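Local atomic coordinates of taurocyamine kinase (Schistosoma mansoni, PDB entry 4WOD), a protein that catalyses the reversible transfer of a phosphate group from ATP to the guanidino group of taurocyamine, using magnesium, as a duplicated member of the ATP:guanido phosphotransferase family. Residues A282-L287 and A344-E349; L468-L473 and N598-Y603. The protein carries 4 engineered substitutions. All blocks are in the same frame, centred on the assembly; numbering follows the deposited sequence.

The two contacts belong to the two halves of a duplicated kinase: contact 1 lies in the first repeat, which holds the bound arginine, and contact 2 in the second. Their centres are about 55 Å apart and their nearest atoms about 42 Å, on opposite sides of the chain's centre. Each ties a long helix of its repeat to a neighbouring segment beside an eight-stranded antiparallel sheet. Both lie near predicted ATP-binding residues: in contact 1 the side chain of Leu346 is about 8 Å from that of Thr120, and in contact 2 that of Leu599 is about 4 Å from that of Val485.

Contact 1. Residues A282-L287 and A344-E349; sequences AKIPML and ALLELE
Glu349 reaches from helix 331-355 to the backbone amides of Met286 and Leu287, where the chain turns into a short helical segment, and its carboxylate accepts hydrogen bonds from both N-H groups. Glu349 OE1 takes the bond from Leu287 N at 2.7 Å and Glu349 OE2 that from Met286 N at 3.2 Å, both fairly straight. Both oxygens use their syn lone pairs, so the carboxylate grips consecutive amides like a fork, which fixes its rotation. The side chain leaves with CG anti to the backbone N (chi1 170°) and then bends at chi2 (75°), which turns the carboxylate onto the 284-287 backbone. The two N-H donors probably favour the charged form of the buried acid.

OE2 has further partners. A water donates to it and to Lys283 O, joining the strand end to the acid, and Gln353, one turn further along the helix, hydrogen-bonds the same oxygen. Pro285 crosses the Glu349 side chain at about a right angle, with Pro285 CD 3.4 Å from Glu349 OE2.

The remaining contacts are apolar. Leu346 CD2 touches both Ala282 CB and Ile284 CG2, each at 3.7 Å. Leu287 crosses Leu345 and Leu348 at about right angles: Leu287 CD2 meets Leu345 CB at 3.9 Å, while Leu287 CD1 lies against Leu348 CD2 at 4.2 Å. Phe293 of helix 293-299 packs on both Ile284 and Leu287, and Leu116 on Leu346 and Glu349, so neighbouring parts of the fold flank the contact.

What results is a strand-to-helix turn of the phosphagen kinase catalytic domain packed on a long helix. Strand 277-283, which carries predicted ATP-binding residues, runs out of the antiparallel sheet here, and a glutamate from helix 331-355 holds two amides of the turn that follows.

Contact 2. Residues L468-L473 and N598-Y603; sequences LPFGDL and NLAAVY
Phe470 drives its ring edge into the face of Tyr603, a T-shaped pair with centroids 5.4 Å apart and planes at 83°. The leading atom is Phe470 CZ, 3.8 Å from Tyr603 CG. This is the tight end of the contact. Leu599 CD2 covers one face of the phenyl ring in a CH-pi contact, 4.1 Å from the centroid of the Phe470 ring, and Leu468 CB lies over the opposite face, toward the rim. A chi1 of 44° sets Phe470 CG between its own N and carbonyl carbon, swinging the ring over the first turn of helix 599-614. Leu468 CD2 also packs on Tyr603 CE2 at 3.8 Å, and Tyr603 OH is hydrogen-bonded to Phe462 O.

The other end is looser and more polar. Gly471 O accepts from Ala600 N at 3.2 Å, with the donor tilted 28° out of the carbonyl plane. Asn598 caps the helix through a weak bond from Ala601 N to its OD1. The Asp472 carboxylate is stacked on the Asn598 amide with nearly parallel planes, but the nearest approach is Asp472 OD1 to Asn598 N at 3.8 Å, and Asp472 OD1 is hydrogen-bonded to Asp474 N.

Apolar packing around one clamped aromatic ring therefore appears to supply most of the adhesion, while the Ala600 N bond to the Gly471 carbonyl ties the loop to the first turn of the helix.

Contact 1. Residues A282-L287 and A344-E349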
ATOM      1  N   ALA A 282      -1.315 -20.349  -1.320  1.00 20.57           N
ATOM      2  CA  ALA A 282      -2.711 -20.404  -0.908  1.00 20.36           C
ATOM      3  C   ALA A 282      -3.619 -19.711  -1.908  1.00 23.37           C
ATOM      4  O   ALA A 282      -3.220 -18.721  -2.513  1.00 22.82           O
ATOM      5  CB  ALA A 282      -2.879 -19.775   0.464  1.00 20.18           C
ATOM      6  N   LYS A 283      -4.841 -20.220  -2.042  1.00 19.87           N
ATOM      7  CA  LYS A 283      -5.892 -19.579  -2.841  1.00 23.04           C
ATOM      8  C   LYS A 283      -6.670 -18.554  -2.020  1.00 21.79           C
ATOM      9  O   LYS A 283      -7.575 -18.911  -1.264  1.00 24.35           O
ATOM     10  CB  LYS A 283      -6.867 -20.615  -3.408  1.00 26.62           C
ATOM     11  CG  LYS A 283      -6.257 -21.643  -4.340  1.00 32.78           C
ATOM     12  CD  LYS A 283      -7.026 -22.957  -4.245  1.00 39.56           C
ATOM     13  CE  LYS A 283      -6.106 -24.174  -4.140  1.00 35.12           C
ATOM     14  NZ  LYS A 283      -6.785 -25.354  -3.501  1.00 44.87           N
ATOM     15  N   ILE A 284      -6.332 -17.280  -2.190  1.00 18.91           N
ATOM     16  CA  ILE A 284      -6.998 -16.201  -1.465  1.00 22.60           C
ATOM     17  C   ILE A 284      -7.442 -15.049  -2.394  1.00 23.52           C
ATOM     18  O   ILE A 284      -7.112 -13.883  -2.146  1.00 21.45           O
ATOM     19  CB  ILE A 284      -6.073 -15.644  -0.364  1.00 21.31           C
ATOM     20  CG1 ILE A 284      -4.748 -15.154  -0.972  1.00 19.97           C
ATOM     21  CG2 ILE A 284      -5.765 -16.751   0.671  1.00 16.52           C
ATOM     22  CD1 ILE A 284      -3.978 -14.219  -0.085  1.00 19.33           C
ATOM     23  N   PRO A 285      -8.221 -15.367  -3.445  1.00 25.12           N
ATOM     24  CA  PRO A 285      -8.600 -14.336  -4.424  1.00 25.11           C
ATOM     25  C   PRO A 285      -9.378 -13.153  -3.831  1.00 24.91           C
ATOM     26  O   PRO A 285      -9.193 -12.026  -4.292  1.00 20.43           O
ATOM     27  CB  PRO A 285      -9.484 -15.107  -5.419  1.00 23.12           C
ATOM     28  CG  PRO A 285     -10.068 -16.217  -4.600  1.00 22.64           C
ATOM     29  CD  PRO A 285      -8.923 -16.639  -3.700  1.00 22.81           C
ATOM     30  N   MET A 286     -10.231 -13.387  -2.835  1.00 18.84           N
ATOM     31  CA  MET A 286     -11.065 -12.301  -2.353  1.00 23.57           C
ATOM     32  C   MET A 286     -10.259 -11.388  -1.456  1.00 23.28           C
ATOM     33  O   MET A 286     -10.366 -10.172  -1.553  1.00 18.77           O
ATOM     34  CB  MET A 286     -12.304 -12.839  -1.631  1.00 26.97           C
ATOM     35  CG  MET A 286     -13.453 -11.849  -1.613  1.00 31.57           C
ATOM     36  SD  MET A 286     -15.069 -12.665  -1.525  1.00 38.34           S
ATOM     37  CE  MET A 286     -15.283 -13.154  -3.226  1.00 35.95           C
ATOM     38  N   LEU A 287      -9.422 -11.980  -0.603  1.00 20.61           N
ATOM     39  CA  LEU A 287      -8.525 -11.212   0.247  1.00 19.86           C
ATOM     40  C   LEU A 287      -7.528 -10.411  -0.587  1.00 20.30           C
ATOM     41  O   LEU A 287      -7.248  -9.247  -0.283  1.00 21.71           O
ATOM     42  CB  LEU A 287      -7.773 -12.143   1.208  1.00 21.84           C
ATOM     43  CG  LEU A 287      -6.583 -11.651   2.029  1.00 22.78           C
ATOM     44  CD1 LEU A 287      -6.950 -10.542   3.026  1.00 23.00           C
ATOM     45  CD2 LEU A 287      -5.970 -12.852   2.759  1.00 19.56           C
ATOM     46  N   ALA A 344      -4.639 -16.465  10.392  1.00 18.23           N
ATOM     47  CA  ALA A 344      -5.535 -15.309  10.409  1.00 19.65           C
ATOM     48  C   ALA A 344      -5.988 -14.897   8.999  1.00 20.52           C
ATOM     49  O   ALA A 344      -7.154 -14.550   8.778  1.00 21.77           O
ATOM     50  CB  ALA A 344      -4.858 -14.101  11.117  1.00 17.54           C
ATOM     51  N   LEU A 345      -5.060 -14.912   8.051  1.00 16.06           N
ATOM     52  CA  LEU A 345      -5.382 -14.480   6.689  1.00 17.67           C
ATOM     53  C   LEU A 345      -6.315 -15.460   5.983  1.00 19.16           C
ATOM     54  O   LEU A 345      -7.239 -15.055   5.268  1.00 16.30           O
ATOM     55  CB  LEU A 345      -4.108 -14.299   5.874  1.00 15.62           C
ATOM     56  CG  LEU A 345      -3.115 -13.229   6.326  1.00 17.58           C
ATOM     57  CD1 LEU A 345      -1.902 -13.243   5.400  1.00 15.07           C
ATOM     58  CD2 LEU A 345      -3.796 -11.841   6.348  1.00 16.92           C
ATOM     59  N   LEU A 346      -6.078 -16.749   6.179  1.00 15.75           N
ATOM     60  CA  LEU A 346      -6.932 -17.753   5.564  1.00 17.94           C
ATOM     61  C   LEU A 346      -8.319 -17.729   6.223  1.00 18.39           C
ATOM     62  O   LEU A 346      -9.343 -17.896   5.542  1.00 19.59           O
ATOM     63  CB  LEU A 346      -6.283 -19.151   5.651  1.00 17.23           C
ATOM     64  CG  LEU A 346      -4.965 -19.371   4.895  1.00 17.69           C
ATOM     65  CD1 LEU A 346      -4.377 -20.714   5.261  1.00 16.73           C
ATOM     66  CD2 LEU A 346      -5.106 -19.251   3.371  1.00 16.50           C
ATOM     67  N   GLU A 347      -8.363 -17.515   7.539  1.00 19.05           N
ATOM     68  CA  GLU A 347      -9.651 -17.365   8.227  1.00 20.18           C
ATOM     69  C   GLU A 347     -10.405 -16.145   7.669  1.00 22.57           C
ATOM     70  O   GLU A 347     -11.631 -16.172   7.497  1.00 17.73           O
ATOM     71  CB  GLU A 347      -9.460 -17.226   9.740  1.00 20.92           C
ATOM     72  CG  GLU A 347      -9.142 -18.531  10.449  1.00 21.46           C
ATOM     73  CD  GLU A 347      -8.803 -18.349  11.927  1.00 25.42           C
ATOM     74  OE1 GLU A 347      -8.434 -17.238  12.335  1.00 27.15           O
ATOM     75  OE2 GLU A 347      -8.886 -19.331  12.686  1.00 26.21           O
ATOM     76  N   LEU A 348      -9.659 -15.089   7.353  1.00 19.25           N
ATOM     77  CA  LEU A 348     -10.271 -13.895   6.778  1.00 19.30           C
ATOM     78  C   LEU A 348     -10.775 -14.147   5.351  1.00 18.97           C
ATOM     79  O   LEU A 348     -11.827 -13.627   4.962  1.00 20.78           O
ATOM     80  CB  LEU A 348      -9.289 -12.725   6.812  1.00 20.02           C
ATOM     81  CG  LEU A 348      -9.863 -11.344   6.491  1.00 26.40           C
ATOM     82  CD1 LEU A 348     -11.095 -11.077   7.339  1.00 23.57           C
ATOM     83  CD2 LEU A 348      -8.809 -10.275   6.736  1.00 22.48           C
ATOM     84  N   GLU A 349     -10.057 -14.950   4.565  1.00 18.33           N
ATOM     85  CA  GLU A 349     -10.540 -15.286   3.228  1.00 18.72           C
ATOM     86  C   GLU A 349     -11.869 -16.034   3.345  1.00 19.28           C
ATOM     87  O   GLU A 349     -12.827 -15.777   2.600  1.00 16.22           O
ATOM     88  CB  GLU A 349      -9.526 -16.134   2.460  1.00 19.56           C
ATOM     89  CG  GLU A 349     -10.060 -16.712   1.167  1.00 19.61           C
ATOM     90  CD  GLU A 349     -10.183 -15.679   0.041  1.00 22.32           C
ATOM     91  OE1 GLU A 349      -9.624 -14.569   0.181  1.00 27.08           O
ATOM     92  OE2 GLU A 349     -10.827 -15.987  -0.986  1.00 21.49           O
TER
HETATM   93  O   HOH W   1     -10.806 -18.878  -1.583  1.00 26.55           O

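Contact 2. Residues L468-L473 and N598-Y603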
ATOM      1  N   LEU A 468     -26.015  39.465  -6.157  1.00 36.30           N
ATOM      2  CA  LEU A 468     -25.519  38.673  -5.038  1.00 32.96           C
ATOM      3  C   LEU A 468     -25.190  39.550  -3.822  1.00 29.65           C
ATOM      4  O   LEU A 468     -24.870  40.726  -3.969  1.00 29.91           O
ATOM      5  CB  LEU A 468     -24.286  37.879  -5.475  1.00 33.24           C
ATOM      6  CG  LEU A 468     -24.503  36.785  -6.526  1.00 28.54           C
ATOM      7  CD1 LEU A 468     -23.189  36.425  -7.173  1.00 28.84           C
ATOM      8  CD2 LEU A 468     -25.165  35.549  -5.898  1.00 24.84           C
ATOM      9  N   PRO A 469     -25.268  38.985  -2.610  1.00 32.21           N
ATOM     10  CA  PRO A 469     -24.969  39.805  -1.430  1.00 31.81           C
ATOM     11  C   PRO A 469     -23.488  39.781  -1.062  1.00 33.53           C
ATOM     12  O   PRO A 469     -23.146  39.862   0.119  1.00 38.44           O
ATOM     13  CB  PRO A 469     -25.807  39.147  -0.337  1.00 36.13           C
ATOM     14  CG  PRO A 469     -25.775  37.696  -0.713  1.00 33.22           C
ATOM     15  CD  PRO A 469     -25.785  37.657  -2.233  1.00 34.15           C
ATOM     16  N   PHE A 470     -22.626  39.645  -2.062  1.00 28.46           N
ATOM     17  CA  PHE A 470     -21.187  39.734  -1.852  1.00 29.35           C
ATOM     18  C   PHE A 470     -20.560  40.087  -3.190  1.00 27.88           C
ATOM     19  O   PHE A 470     -21.169  39.880  -4.235  1.00 29.24           O
ATOM     20  CB  PHE A 470     -20.612  38.427  -1.286  1.00 27.68           C
ATOM     21  CG  PHE A 470     -21.145  37.176  -1.954  1.00 27.30           C
ATOM     22  CD1 PHE A 470     -22.116  36.406  -1.335  1.00 31.19           C
ATOM     23  CD2 PHE A 470     -20.670  36.774  -3.189  1.00 24.68           C
ATOM     24  CE1 PHE A 470     -22.620  35.260  -1.941  1.00 26.72           C
ATOM     25  CE2 PHE A 470     -21.164  35.618  -3.801  1.00 26.68           C
ATOM     26  CZ  PHE A 470     -22.140  34.864  -3.173  1.00 23.75           C
ATOM     27  N   GLY A 471     -19.357  40.638  -3.164  1.00 25.82           N
ATOM     28  CA  GLY A 471     -18.704  41.049  -4.385  1.00 24.98           C
ATOM     29  C   GLY A 471     -17.234  40.691  -4.346  1.00 33.60           C
ATOM     30  O   GLY A 471     -16.866  39.514  -4.342  1.00 30.66           O
ATOM     31  N   ASP A 472     -16.390  41.716  -4.327  1.00 31.41           N
ATOM     32  CA  ASP A 472     -14.954  41.534  -4.211  1.00 28.91           C
ATOM     33  C   ASP A 472     -14.512  41.832  -2.783  1.00 32.81           C
ATOM     34  O   ASP A 472     -14.494  42.985  -2.341  1.00 35.27           O
ATOM     35  CB  ASP A 472     -14.219  42.432  -5.202  1.00 32.44           C
ATOM     36  CG  ASP A 472     -12.741  42.106  -5.306  1.00 37.63           C
ATOM     37  OD1 ASP A 472     -12.152  41.637  -4.304  1.00 36.20           O
ATOM     38  OD2 ASP A 472     -12.168  42.317  -6.401  1.00 39.30           O
ATOM     39  N   LEU A 473     -14.130  40.784  -2.069  1.00 28.15           N
ATOM     40  CA  LEU A 473     -13.780  40.902  -0.665  1.00 29.98           C
ATOM     41  C   LEU A 473     -12.432  41.597  -0.432  1.00 35.02           C
ATOM     42  O   LEU A 473     -12.037  41.825   0.716  1.00 34.78           O
ATOM     43  CB  LEU A 473     -13.755  39.518  -0.021  1.00 25.98           C
ATOM     44  CG  LEU A 473     -14.912  38.560  -0.302  1.00 28.69           C
ATOM     45  CD1 LEU A 473     -14.722  37.245   0.458  1.00 31.19           C
ATOM     46  CD2 LEU A 473     -16.250  39.173   0.021  1.00 30.08           C
ATOM     47  N   ASN A 598     -12.522  38.158  -5.715  1.00 28.44           N
ATOM     48  CA  ASN A 598     -13.842  38.373  -6.292  1.00 28.48           C
ATOM     49  C   ASN A 598     -14.725  37.123  -6.208  1.00 27.60           C
ATOM     50  O   ASN A 598     -14.859  36.368  -7.177  1.00 24.30           O
ATOM     51  CB  ASN A 598     -13.731  38.822  -7.741  1.00 27.73           C
ATOM     52  CG  ASN A 598     -15.029  39.372  -8.262  1.00 27.84           C
ATOM     53  OD1 ASN A 598     -16.075  39.247  -7.614  1.00 26.83           O
ATOM     54  ND2 ASN A 598     -14.983  39.980  -9.437  1.00 28.83           N
ATOM     55  N   LEU A 599     -15.333  36.948  -5.040  1.00 23.07           N
ATOM     56  CA  LEU A 599     -16.174  35.802  -4.727  1.00 24.36           C
ATOM     57  C   LEU A 599     -17.427  35.760  -5.586  1.00 23.30           C
ATOM     58  O   LEU A 599     -17.902  34.683  -5.950  1.00 23.19           O
ATOM     59  CB  LEU A 599     -16.552  35.831  -3.245  1.00 20.43           C
ATOM     60  CG  LEU A 599     -17.586  34.826  -2.731  1.00 20.84           C
ATOM     61  CD1 LEU A 599     -17.110  33.410  -2.990  1.00 20.03           C
ATOM     62  CD2 LEU A 599     -17.842  35.062  -1.232  1.00 21.77           C
ATOM     63  N   ALA A 600     -17.966  36.930  -5.914  1.00 23.80           N
ATOM     64  CA  ALA A 600     -19.188  36.981  -6.693  1.00 23.99           C
ATOM     65  C   ALA A 600     -18.948  36.358  -8.060  1.00 22.32           C
ATOM     66  O   ALA A 600     -19.807  35.655  -8.563  1.00 21.77           O
ATOM     67  CB  ALA A 600     -19.687  38.412  -6.827  1.00 23.16           C
ATOM     68  N   ALA A 601     -17.776  36.609  -8.653  1.00 20.39           N
ATOM     69  CA  ALA A 601     -17.459  36.077  -9.977  1.00 20.33           C
ATOM     70  C   ALA A 601     -17.123  34.575  -9.939  1.00 21.12           C
ATOM     71  O   ALA A 601     -17.445  33.844 -10.873  1.00 21.46           O
ATOM     72  CB  ALA A 601     -16.303  36.858 -10.605  1.00 23.25           C
ATOM     73  N   VAL A 602     -16.469  34.122  -8.870  1.00 17.70           N
ATOM     74  CA  VAL A 602     -16.180  32.698  -8.718  1.00 18.33           C
ATOM     75  C   VAL A 602     -17.493  31.932  -8.529  1.00 17.12           C
ATOM     76  O   VAL A 602     -17.732  30.878  -9.137  1.00 21.08           O
ATOM     77  CB  VAL A 602     -15.245  32.438  -7.516  1.00 18.49           C
ATOM     78  CG1 VAL A 602     -14.914  30.943  -7.405  1.00 16.87           C
ATOM     79  CG2 VAL A 602     -13.978  33.252  -7.658  1.00 20.52           C
ATOM     80  N   TYR A 603     -18.336  32.481  -7.672  1.00 17.66           N
ATOM     81  CA  TYR A 603     -19.623  31.867  -7.330  1.00 18.58           C
ATOM     82  C   TYR A 603     -20.530  31.782  -8.552  1.00 16.39           C
ATOM     83  O   TYR A 603     -21.111  30.740  -8.827  1.00 17.07           O
ATOM     84  CB  TYR A 603     -20.295  32.669  -6.219  1.00 17.22           C
ATOM     85  CG  TYR A 603     -21.597  32.096  -5.734  1.00 17.66           C
ATOM     86  CD1 TYR A 603     -21.611  31.135  -4.737  1.00 15.27           C
ATOM     87  CD2 TYR A 603     -22.810  32.509  -6.274  1.00 15.73           C
ATOM     88  CE1 TYR A 603     -22.803  30.577  -4.277  1.00 16.83           C
ATOM     89  CE2 TYR A 603     -24.029  31.964  -5.809  1.00 20.87           C
ATOM     90  CZ  TYR A 603     -24.009  30.994  -4.808  1.00 21.97           C
ATOM     91  OH  TYR A 603     -25.178  30.428  -4.324  1.00 21.12           O
TER